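Local coordinates for alpha-glucosidase ([Eubacterium] rectale, PDB 6PNR), which hydrolyses alpha-glycosidic bonds as a family 31 glycoside hydrolase, probably acting on sulfoquinovosides, and holds a sulfonated aza-sugar inhibitor in its pocket, at residues A[15-20]-A[107-112]; A[20-25]-A[57-62]; A[177-182]-A[225-230]. All coordinates share one frame; numbering follows the deposited sequence.

Interaction 1. Residues A[15-20]-A[107-112]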
loop_
_atom_site.group_PDB
_atom_site.type_symbol
_atom_site.label_atom_id
_atom_site.label_comp_id
_atom_site.label_asym_id
_atom_site.label_seq_id
_atom_site.Cartn_x
_atom_site.Cartn_y
_atom_site.Cartn_z
ATOM N N GLY A 15 -4.282 16.191 -36.886
ATOM C CA GLY A 15 -3.610 17.346 -37.436
ATOM C C GLY A 15 -2.180 16.999 -37.790
ATOM O O GLY A 15 -1.929 16.086 -38.584
ATOM N N GLU A 16 -1.228 17.718 -37.197
ATOM C CA GLU A 16 0.186 17.420 -37.365
ATOM C C GLU A 16 0.797 16.807 -36.107
ATOM O O GLU A 16 2.023 16.795 -35.954
ATOM C CB GLU A 16 0.940 18.684 -37.779
ATOM C CG GLU A 16 0.469 19.266 -39.103
ATOM C CD GLU A 16 0.819 20.736 -39.244
ATOM O OE1 GLU A 16 1.959 21.115 -38.888
ATOM O OE2 GLU A 16 -0.055 21.511 -39.696
ATOM N N LYS A 17 -0.034 16.291 -35.205
ATOM C CA LYS A 17 0.427 15.644 -33.982
ATOM C C LYS A 17 0.213 14.141 -34.114
ATOM O O LYS A 17 -0.908 13.689 -34.358
ATOM C CB LYS A 17 -0.310 16.197 -32.763
ATOM C CG LYS A 17 0.544 16.343 -31.515
ATOM C CD LYS A 17 0.265 17.685 -30.845
ATOM C CE LYS A 17 1.114 17.887 -29.600
ATOM N NZ LYS A 17 0.962 19.270 -29.049
ATOM N N ARG A 18 1.288 13.376 -33.960
ATOM C CA ARG A 18 1.213 11.922 -34.024
ATOM C C ARG A 18 0.623 11.394 -32.718
ATOM O O ARG A 18 1.165 11.659 -31.640
ATOM C CB ARG A 18 2.604 11.339 -34.271
ATOM C CG ARG A 18 2.621 9.862 -34.635
ATOM C CD ARG A 18 4.039 9.339 -34.861
ATOM N NE ARG A 18 4.918 9.596 -33.720
ATOM C CZ ARG A 18 5.860 10.534 -33.699
ATOM N NH1 ARG A 18 6.051 11.302 -34.764
ATOM N NH2 ARG A 18 6.613 10.703 -32.617
ATOM N N ILE A 19 -0.484 10.659 -32.801
ATOM C CA ILE A 19 -1.090 10.083 -31.603
ATOM C C ILE A 19 -0.920 8.569 -31.510
ATOM O O ILE A 19 -1.021 8.024 -30.399
ATOM C CB ILE A 19 -2.581 10.459 -31.475
ATOM C CG1 ILE A 19 -3.399 9.844 -32.599
ATOM C CG2 ILE A 19 -2.769 11.968 -31.434
ATOM C CD1 ILE A 19 -4.893 9.905 -32.330
ATOM N N LEU A 20 -0.675 7.871 -32.615
ATOM C CA LEU A 20 -0.429 6.435 -32.581
ATOM C C LEU A 20 0.825 6.113 -33.372
ATOM O O LEU A 20 1.083 6.718 -34.417
ATOM C CB LEU A 20 -1.600 5.624 -33.161
ATOM C CG LEU A 20 -2.917 5.572 -32.386
ATOM C CD1 LEU A 20 -3.859 4.566 -33.021
ATOM C CD2 LEU A 20 -2.678 5.219 -30.912
ATOM N N ALA A 107 0.754 7.571 -28.351
ATOM C CA ALA A 107 1.857 8.520 -28.388
ATOM C C ALA A 107 1.486 9.804 -27.657
ATOM O O ALA A 107 0.375 10.317 -27.791
ATOM C CB ALA A 107 2.235 8.831 -29.844
ATOM N N ALA A 108 2.435 10.346 -26.901
ATOM C CA ALA A 108 2.168 11.538 -26.110
ATOM C C ALA A 108 3.437 12.367 -26.006
ATOM O O ALA A 108 4.528 11.917 -26.357
ATOM C CB ALA A 108 1.648 11.164 -24.720
ATOM N N ASP A 109 3.291 13.587 -25.506
ATOM C CA ASP A 109 4.444 14.415 -25.195
ATOM C C ASP A 109 4.277 14.992 -23.795
ATOM O O ASP A 109 3.200 14.923 -23.191
ATOM C CB ASP A 109 4.654 15.519 -26.245
ATOM C CG ASP A 109 3.484 16.486 -26.345
ATOM O OD1 ASP A 109 2.802 16.741 -25.332
ATOM O OD2 ASP A 109 3.252 17.008 -27.455
ATOM N N LYS A 110 5.361 15.589 -23.290
ATOM C CA LYS A 110 5.426 15.951 -21.879
ATOM C C LYS A 110 4.367 16.980 -21.495
ATOM O O LYS A 110 3.852 16.941 -20.375
ATOM C CB LYS A 110 6.829 16.466 -21.540
ATOM C CG LYS A 110 7.050 16.748 -20.060
ATOM C CD LYS A 110 8.454 17.289 -19.779
ATOM C CE LYS A 110 8.681 17.490 -18.280
ATOM N NZ LYS A 110 10.060 17.961 -17.959
ATOM N N GLU A 111 4.010 17.889 -22.402
ATOM C CA GLU A 111 3.101 18.973 -22.051
ATOM C C GLU A 111 1.627 18.592 -22.160
ATOM O O GLU A 111 0.769 19.382 -21.758
ATOM C CB GLU A 111 3.374 20.197 -22.934
ATOM C CG GLU A 111 4.794 20.762 -22.833
ATOM C CD GLU A 111 5.824 19.954 -23.624
ATOM O OE1 GLU A 111 5.426 19.103 -24.455
ATOM O OE2 GLU A 111 7.037 20.169 -23.412
ATOM N N GLU A 112 1.314 17.420 -22.696
ATOM C CA GLU A 112 -0.067 17.012 -22.902
ATOM C C GLU A 112 -0.775 16.750 -21.570
ATOM O O GLU A 112 -0.174 16.278 -20.600
ATOM C CB GLU A 112 -0.095 15.751 -23.765
ATOM C CG GLU A 112 -1.469 15.177 -24.046
ATOM C CD GLU A 112 -1.394 13.956 -24.944
ATOM O OE1 GLU A 112 -0.280 13.661 -25.438
ATOM O OE2 GLU A 112 -2.433 13.293 -25.146
HETATM O O HOH W 1 0.902 18.994 -25.688
#
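At the classic beta bulge where Ile-19 and Leu-20 both face Leu-12, the carbonyl of Ile-19 takes a hydrogen bond from Ala-107, at the end of strand 101-107. Ala-107 N sits 2.7 Å from Ile-19 O, but the bond is bent, 137° at the hydrogen, and its donor lies well above the carbonyl plane. The methyl of Ala-107 rests beside the same backbone, its CB 3.5 Å from Arg-18 O.

Further out, a salt bridge spans the two segments. Lys-17 NZ stands 3.6 Å from Asp-109 OD2, yet its neighbour Lys-17 CE comes closer, 3.2 Å from the same oxygen, so the chain passes across the carboxylate. A chi1 of 61° sets that carboxylate between the backbone N and carbonyl carbon of Asp-109, facing the lysine. The other oxygen is served by water: Asp-109 OD1 accepts from it at 3.0 Å, and the water's link to Lys-17 NZ is weak. Asp-109 also opens a type I turn, closed by Glu-112 N bonding to Asp-109 O. Ile-19 itself packs on Ile-211. A bulged edge strand thus meets strand 101-107 through one bent backbone bond and a long, partly water-bridged ion pair, within the N-terminal beta-sandwich region of a family 31 enzyme.

Interaction 2. Residues A[20-25]-A[57-62]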
loop_
_atom_site.group_PDB
_atom_site.type_symbol
_atom_site.label_atom_id
_atom_site.label_comp_id
_atom_site.label_asym_id
_atom_site.label_seq_id
_atom_site.Cartn_x
_atom_site.Cartn_y
_atom_site.Cartn_z
ATOM N N LEU A 20 -0.675 7.871 -32.615
ATOM C CA LEU A 20 -0.429 6.435 -32.581
ATOM C C LEU A 20 0.825 6.113 -33.372
ATOM O O LEU A 20 1.083 6.718 -34.417
ATOM C CB LEU A 20 -1.600 5.624 -33.161
ATOM C CG LEU A 20 -2.917 5.572 -32.386
ATOM C CD1 LEU A 20 -3.859 4.566 -33.021
ATOM C CD2 LEU A 20 -2.678 5.219 -30.912
ATOM N N GLU A 21 1.592 5.146 -32.882
ATOM C CA GLU A 21 2.752 4.667 -33.617
ATOM C C GLU A 21 3.008 3.214 -33.264
ATOM O O GLU A 21 2.892 2.823 -32.099
ATOM C CB GLU A 21 4.001 5.501 -33.316
ATOM C CG GLU A 21 5.243 5.021 -34.060
ATOM C CD GLU A 21 6.489 5.801 -33.691
ATOM O OE1 GLU A 21 6.368 6.835 -32.995
ATOM O OE2 GLU A 21 7.593 5.375 -34.095
ATOM N N HIS A 22 3.333 2.417 -34.278
ATOM C CA HIS A 22 3.911 1.098 -34.075
ATOM C C HIS A 22 5.137 0.956 -34.956
ATOM O O HIS A 22 5.025 0.959 -36.185
ATOM C CB HIS A 22 2.937 -0.035 -34.384
ATOM C CG HIS A 22 3.553 -1.388 -34.208
ATOM N ND1 HIS A 22 3.524 -2.070 -33.009
ATOM C CD2 HIS A 22 4.271 -2.159 -35.060
ATOM C CE1 HIS A 22 4.170 -3.216 -33.139
ATOM N NE2 HIS A 22 4.633 -3.294 -34.375
ATOM N N SER A 23 6.300 0.827 -34.328
ATOM C CA SER A 23 7.523 0.413 -34.996
ATOM C C SER A 23 8.202 -0.607 -34.100
ATOM O O SER A 23 7.755 -0.862 -32.978
ATOM C CB SER A 23 8.449 1.601 -35.279
ATOM O OG SER A 23 8.696 2.345 -34.100
ATOM N N LYS A 24 9.286 -1.209 -34.596
ATOM C CA LYS A 24 10.042 -2.100 -33.725
ATOM C C LYS A 24 10.629 -1.341 -32.541
ATOM O O LYS A 24 10.723 -1.891 -31.439
ATOM C CB LYS A 24 11.142 -2.824 -34.505
ATOM C CG LYS A 24 11.686 -4.044 -33.755
ATOM C CD LYS A 24 12.705 -4.838 -34.569
ATOM C CE LYS A 24 14.050 -4.132 -34.629
ATOM N NZ LYS A 24 15.088 -4.983 -35.281
ATOM N N GLU A 25 10.997 -0.069 -32.738
ATOM C CA GLU A 25 11.550 0.730 -31.647
ATOM C C GLU A 25 10.480 1.197 -30.666
ATOM O O GLU A 25 10.758 1.319 -29.466
ATOM C CB GLU A 25 12.297 1.949 -32.197
ATOM C CG GLU A 25 13.470 1.624 -33.111
ATOM C CD GLU A 25 13.050 1.363 -34.556
ATOM O OE1 GLU A 25 11.898 1.692 -34.924
ATOM O OE2 GLU A 25 13.882 0.829 -35.325
ATOM N N LEU A 57 4.374 -6.937 -29.553
ATOM C CA LEU A 57 4.021 -7.654 -30.764
ATOM C C LEU A 57 4.854 -7.151 -31.935
ATOM O O LEU A 57 5.213 -5.972 -32.003
ATOM C CB LEU A 57 2.537 -7.480 -31.076
ATOM C CG LEU A 57 1.554 -8.112 -30.094
ATOM C CD1 LEU A 57 0.140 -7.808 -30.549
ATOM C CD2 LEU A 57 1.790 -9.599 -30.020
ATOM N N LYS A 58 5.151 -8.060 -32.865
ATOM C CA LYS A 58 5.827 -7.726 -34.114
ATOM C C LYS A 58 4.790 -7.567 -35.217
ATOM O O LYS A 58 3.915 -8.424 -35.369
ATOM C CB LYS A 58 6.834 -8.808 -34.504
ATOM C CG LYS A 58 8.058 -8.904 -33.618
ATOM C CD LYS A 58 8.998 -9.997 -34.125
ATOM C CE LYS A 58 10.355 -9.941 -33.433
ATOM N NZ LYS A 58 11.184 -8.788 -33.903
ATOM N N LEU A 59 4.886 -6.468 -35.971
ATOM C CA LEU A 59 4.021 -6.229 -37.130
ATOM C C LEU A 59 4.552 -7.031 -38.314
ATOM O O LEU A 59 5.616 -6.714 -38.856
ATOM C CB LEU A 59 3.974 -4.740 -37.468
ATOM C CG LEU A 59 3.150 -4.297 -38.683
ATOM C CD1 LEU A 59 1.706 -4.771 -38.598
ATOM C CD2 LEU A 59 3.202 -2.778 -38.843
ATOM N N THR A 60 3.812 -8.064 -38.725
ATOM C CA THR A 60 4.287 -8.988 -39.746
ATOM C C THR A 60 3.540 -8.906 -41.072
ATOM O O THR A 60 3.982 -9.525 -42.042
ATOM C CB THR A 60 4.211 -10.433 -39.232
ATOM O OG1 THR A 60 2.875 -10.713 -38.802
ATOM C CG2 THR A 60 5.171 -10.638 -38.075
ATOM N N ASP A 61 2.426 -8.184 -41.147
ATOM C CA ASP A 61 1.729 -8.031 -42.417
ATOM C C ASP A 61 0.844 -6.796 -42.355
ATOM O O ASP A 61 0.244 -6.499 -41.318
ATOM C CB ASP A 61 0.889 -9.270 -42.763
ATOM C CG ASP A 61 0.692 -9.441 -44.270
ATOM O OD1 ASP A 61 1.400 -8.755 -45.045
ATOM O OD2 ASP A 61 -0.172 -10.252 -44.682
ATOM N N VAL A 62 0.782 -6.081 -43.471
ATOM C CA VAL A 62 -0.072 -4.912 -43.628
ATOM C C VAL A 62 -0.864 -5.084 -44.915
ATOM O O VAL A 62 -0.289 -5.384 -45.964
ATOM C CB VAL A 62 0.746 -3.606 -43.663
ATOM C CG1 VAL A 62 -0.154 -2.432 -43.991
ATOM C CG2 VAL A 62 1.476 -3.386 -42.339
HETATM O O HOH W 2 6.968 -4.492 -35.182
#
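The imidazole of His-22 reaches from strand 17-22 to the backbone and side chains of Leu-57 to Leu-59, in the N-terminal beta-sandwich region of a family 31 glycosidase. The contact brings the edge strand of the three-stranded sheet against the chain that leads into the eight-stranded sheet. A chi1 of 178°, CG opposite the backbone N, extends the ring toward 57-59, and it supplies most of what segment 20-25 brings to the contact.

The tight part lies along the rim of that ring. His-22 CE1 points at the carbonyl of Leu-57, which meets the ring edge near its plane; His-22 CE1 to Leu-57 O is 3.2 Å, a close carbon-to-oxygen approach. Leu-59 comes at the ring obliquely. Its CB is 3.5 Å from His-22 NE2 and equally near His-22 CD2, while the methyl carbon CD2 of Leu-59 stands 4.0 Å from His-22 CD2. The ring's rotation is also set from outside the two segments: ND1 is hydrogen-bonded to the backbone N of Met-28, and Phe-73 makes an edge-to-face pair with the imidazole. Leu-57 also packs on Phe-73, and Leu-59 on Leu-71, both in strand 68-73.

The loose side belongs to two exposed lysines. Lys-24 CD lies 4.3 Å from Lys-58 NZ, so the chains brush rather than interlock. Their ammonium groups, Lys-24 NZ and Lys-58 NZ, stay 5.6 Å apart, and like charges there would probably discourage any closer approach. Lys-58 turns its CB away from segment 20-25 and only its far end swings back.

Between these regimes one water mediates what the segments do not bond directly. It accepts from the amide of Leu-59, 3.0 Å from Leu-59 N, and lies 2.7 Å from His-22 NE2.

Interaction 3. Residues A[177-182]-A[225-230]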
loop_
_atom_site.group_PDB
_atom_site.type_symbol
_atom_site.label_atom_id
_atom_site.label_comp_id
_atom_site.label_asym_id
_atom_site.label_seq_id
_atom_site.Cartn_x
_atom_site.Cartn_y
_atom_site.Cartn_z
ATOM N N LYS A 177 -7.090 17.350 -28.367
ATOM C CA LYS A 177 -8.474 17.510 -28.826
ATOM C C LYS A 177 -8.975 16.262 -29.552
ATOM O O LYS A 177 -9.510 16.324 -30.659
ATOM C CB LYS A 177 -8.634 18.758 -29.690
ATOM C CG LYS A 177 -8.657 20.040 -28.873
ATOM C CD LYS A 177 -8.883 21.256 -29.746
ATOM C CE LYS A 177 -8.406 22.514 -29.050
ATOM N NZ LYS A 177 -8.696 23.735 -29.842
ATOM N N TYR A 178 -8.786 15.118 -28.901
ATOM C CA TYR A 178 -9.461 13.879 -29.245
ATOM C C TYR A 178 -9.935 13.229 -27.949
ATOM O O TYR A 178 -9.437 13.534 -26.859
ATOM C CB TYR A 178 -8.546 12.917 -30.032
ATOM C CG TYR A 178 -7.385 12.311 -29.233
ATOM C CD1 TYR A 178 -7.580 11.205 -28.411
ATOM C CD2 TYR A 178 -6.093 12.829 -29.324
ATOM C CE1 TYR A 178 -6.545 10.653 -27.687
ATOM C CE2 TYR A 178 -5.046 12.278 -28.607
ATOM C CZ TYR A 178 -5.278 11.190 -27.785
ATOM O OH TYR A 178 -4.255 10.618 -27.053
ATOM N N TYR A 179 -10.917 12.345 -28.071
ATOM C CA TYR A 179 -11.226 11.397 -27.014
ATOM C C TYR A 179 -10.968 9.999 -27.541
ATOM O O TYR A 179 -11.049 9.749 -28.749
ATOM C CB TYR A 179 -12.679 11.522 -26.498
ATOM C CG TYR A 179 -13.750 10.837 -27.326
ATOM C CD1 TYR A 179 -14.097 9.504 -27.103
ATOM C CD2 TYR A 179 -14.454 11.540 -28.289
ATOM C CE1 TYR A 179 -15.097 8.890 -27.851
ATOM C CE2 TYR A 179 -15.452 10.938 -29.032
ATOM C CZ TYR A 179 -15.760 9.620 -28.825
ATOM O OH TYR A 179 -16.756 9.039 -29.584
ATOM N N LEU A 180 -10.638 9.096 -26.626
ATOM C CA LEU A 180 -10.376 7.706 -26.950
ATOM C C LEU A 180 -11.189 6.852 -25.996
ATOM O O LEU A 180 -11.170 7.084 -24.781
ATOM C CB LEU A 180 -8.874 7.373 -26.839
ATOM C CG LEU A 180 -8.380 5.959 -27.172
ATOM C CD1 LEU A 180 -6.904 6.005 -27.518
ATOM C CD2 LEU A 180 -8.604 4.983 -26.034
ATOM N N HIS A 181 -11.886 5.868 -26.541
ATOM C CA HIS A 181 -12.710 4.952 -25.771
ATOM C C HIS A 181 -12.267 3.529 -26.058
ATOM O O HIS A 181 -12.065 3.164 -27.222
ATOM C CB HIS A 181 -14.195 5.099 -26.123
ATOM C CG HIS A 181 -15.066 4.119 -25.405
ATOM N ND1 HIS A 181 -15.151 4.081 -24.029
ATOM C CD2 HIS A 181 -15.859 3.119 -25.862
ATOM C CE1 HIS A 181 -15.972 3.106 -23.668
ATOM N NE2 HIS A 181 -16.419 2.512 -24.763
ATOM N N VAL A 182 -12.116 2.727 -25.005
ATOM C CA VAL A 182 -11.873 1.297 -25.137
ATOM C C VAL A 182 -13.195 0.586 -24.885
ATOM O O VAL A 182 -13.756 0.675 -23.786
ATOM C CB VAL A 182 -10.786 0.805 -24.162
ATOM C CG1 VAL A 182 -10.520 -0.696 -24.364
ATOM C CG2 VAL A 182 -9.496 1.610 -24.330
ATOM N N THR A 225 -21.142 12.646 -26.829
ATOM C CA THR A 225 -22.503 12.307 -26.435
ATOM C C THR A 225 -23.335 11.796 -27.605
ATOM O O THR A 225 -24.286 11.036 -27.388
ATOM C CB THR A 225 -23.173 13.516 -25.786
ATOM O OG1 THR A 225 -23.084 14.648 -26.661
ATOM C CG2 THR A 225 -22.477 13.850 -24.473
ATOM N N THR A 226 -22.999 12.175 -28.847
ATOM C CA THR A 226 -23.588 11.468 -29.983
ATOM C C THR A 226 -23.289 9.974 -29.895
ATOM O O THR A 226 -24.155 9.137 -30.177
ATOM C CB THR A 226 -23.075 12.048 -31.308
ATOM O OG1 THR A 226 -23.582 13.380 -31.471
ATOM C CG2 THR A 226 -23.548 11.183 -32.495
ATOM N N TYR A 227 -22.086 9.618 -29.440
ATOM C CA TYR A 227 -21.724 8.207 -29.353
ATOM C C TYR A 227 -22.286 7.544 -28.097
ATOM O O TYR A 227 -22.850 6.451 -28.168
ATOM C CB TYR A 227 -20.200 8.039 -29.390
ATOM C CG TYR A 227 -19.773 6.595 -29.253
ATOM C CD1 TYR A 227 -20.102 5.661 -30.227
ATOM C CD2 TYR A 227 -19.055 6.160 -28.147
ATOM C CE1 TYR A 227 -19.735 4.331 -30.103
ATOM C CE2 TYR A 227 -18.672 4.828 -28.021
ATOM C CZ TYR A 227 -19.017 3.923 -29.005
ATOM O OH TYR A 227 -18.650 2.598 -28.891
ATOM N N PHE A 228 -22.114 8.169 -26.929
ATOM C CA PHE A 228 -22.505 7.517 -25.678
ATOM C C PHE A 228 -23.962 7.759 -25.302
ATOM O O PHE A 228 -24.571 6.901 -24.649
ATOM C CB PHE A 228 -21.621 7.994 -24.525
ATOM C CG PHE A 228 -20.204 7.481 -24.578
ATOM C CD1 PHE A 228 -19.935 6.132 -24.412
ATOM C CD2 PHE A 228 -19.141 8.352 -24.753
ATOM C CE1 PHE A 228 -18.632 5.655 -24.437
ATOM C CE2 PHE A 228 -17.820 7.872 -24.779
ATOM C CZ PHE A 228 -17.575 6.525 -24.618
ATOM N N GLY A 229 -24.521 8.913 -25.671
ATOM C CA GLY A 229 -25.883 9.252 -25.303
ATOM C C GLY A 229 -26.025 10.630 -24.695
ATOM O O GLY A 229 -25.036 11.229 -24.258
ATOM N N ARG A 230 -27.250 11.155 -24.677
ATOM C CA ARG A 230 -27.547 12.437 -24.056
ATOM C C ARG A 230 -28.693 12.279 -23.066
ATOM O O ARG A 230 -29.596 11.462 -23.263
ATOM C CB ARG A 230 -27.901 13.506 -25.104
ATOM C CG ARG A 230 -26.649 14.099 -25.760
ATOM C CD ARG A 230 -26.946 14.877 -27.007
ATOM N NE ARG A 230 -25.719 15.124 -27.763
ATOM C CZ ARG A 230 -25.697 15.454 -29.048
ATOM N NH1 ARG A 230 -26.839 15.573 -29.708
ATOM N NH2 ARG A 230 -24.542 15.657 -29.672
#
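Four side chains, Tyr-179 and His-181 from strand 178-182 and Tyr-227 and Phe-228 from the last turn of helix 217-228, form an aromatic cluster where a helix packs on the face of an antiparallel sheet.

The ring contacts come first. Phe-228 directs its edge at one face of His-181 in a T-shaped (edge-to-face) pair, ring centroids of Phe-228 and His-181 4.8 Å apart and planes at 90°. Its tip sits toward the rim of the imidazole rather than over the middle, with Phe-228 CZ 3.5 Å from His-181 ND1. Tyr-227, its CG opposite the backbone N (chi1 178°) and its ring thereby sent toward the strand, puts CD2 over the centre of one face of the Phe-228 ring. The edge of Tyr-227 also meets the imidazole, CE2 of Tyr-227 being 3.9 Å from CD2 of His-181. From the strand, Tyr-179 adds apolar packing, its CE1 4.2 Å from Phe-228 CE2.

Polar groups are tied from outside. Tyr-179 OH lies 3.6 Å from Tyr-227 CB, but its hydrogen bonds go to Glu-212 and Arg-210; Arg-210 in turn makes a cation-pi contact with Tyr-227. His-181 ND1 bonds to Thr-171, which helps fix the tilt of the imidazole.

Backbone and side-chain bonds within segment 225-230 lie at the helix end. Gly-229 N reaches Thr-225 O at 2.7 Å, and Gly-229, with positive phi, takes the chain out of the helix. Arg-230 NE then turns back to Thr-225 OG1 at 2.9 Å, nearly straight at 168° and in the guanidinium plane.

Strand 178-182 lies between strands 208-213 and 168-174; its alternate residues Leu-180 and Val-182 pack instead on strand 197-202 of another sheet, leaving Tyr-179 and His-181 to meet the helix, beside Ala-445 in a loop that follows barrel strand 437-439.

After strands 2-5 and 10-14 the chain enters strand 17-22, whose beginning serves interaction 1 and whose later part serves interaction 2; the two share Leu-20. Interaction 2 closes the shorter loop, 31 residues made largely of strand, when the chain returns at 57-62. Interaction 1 closes later, at 107-112, and so encloses it. Interaction 3 follows in series, linking 177-182 to 225-230 without crossing either. The first two join the small three-stranded N-terminal sheet to the larger sheets; the third joins the eight-stranded sheet to helix 217-228, which leads toward the barrel. Interactions 1 and 3 touch, Ile-19 packing on Tyr-178.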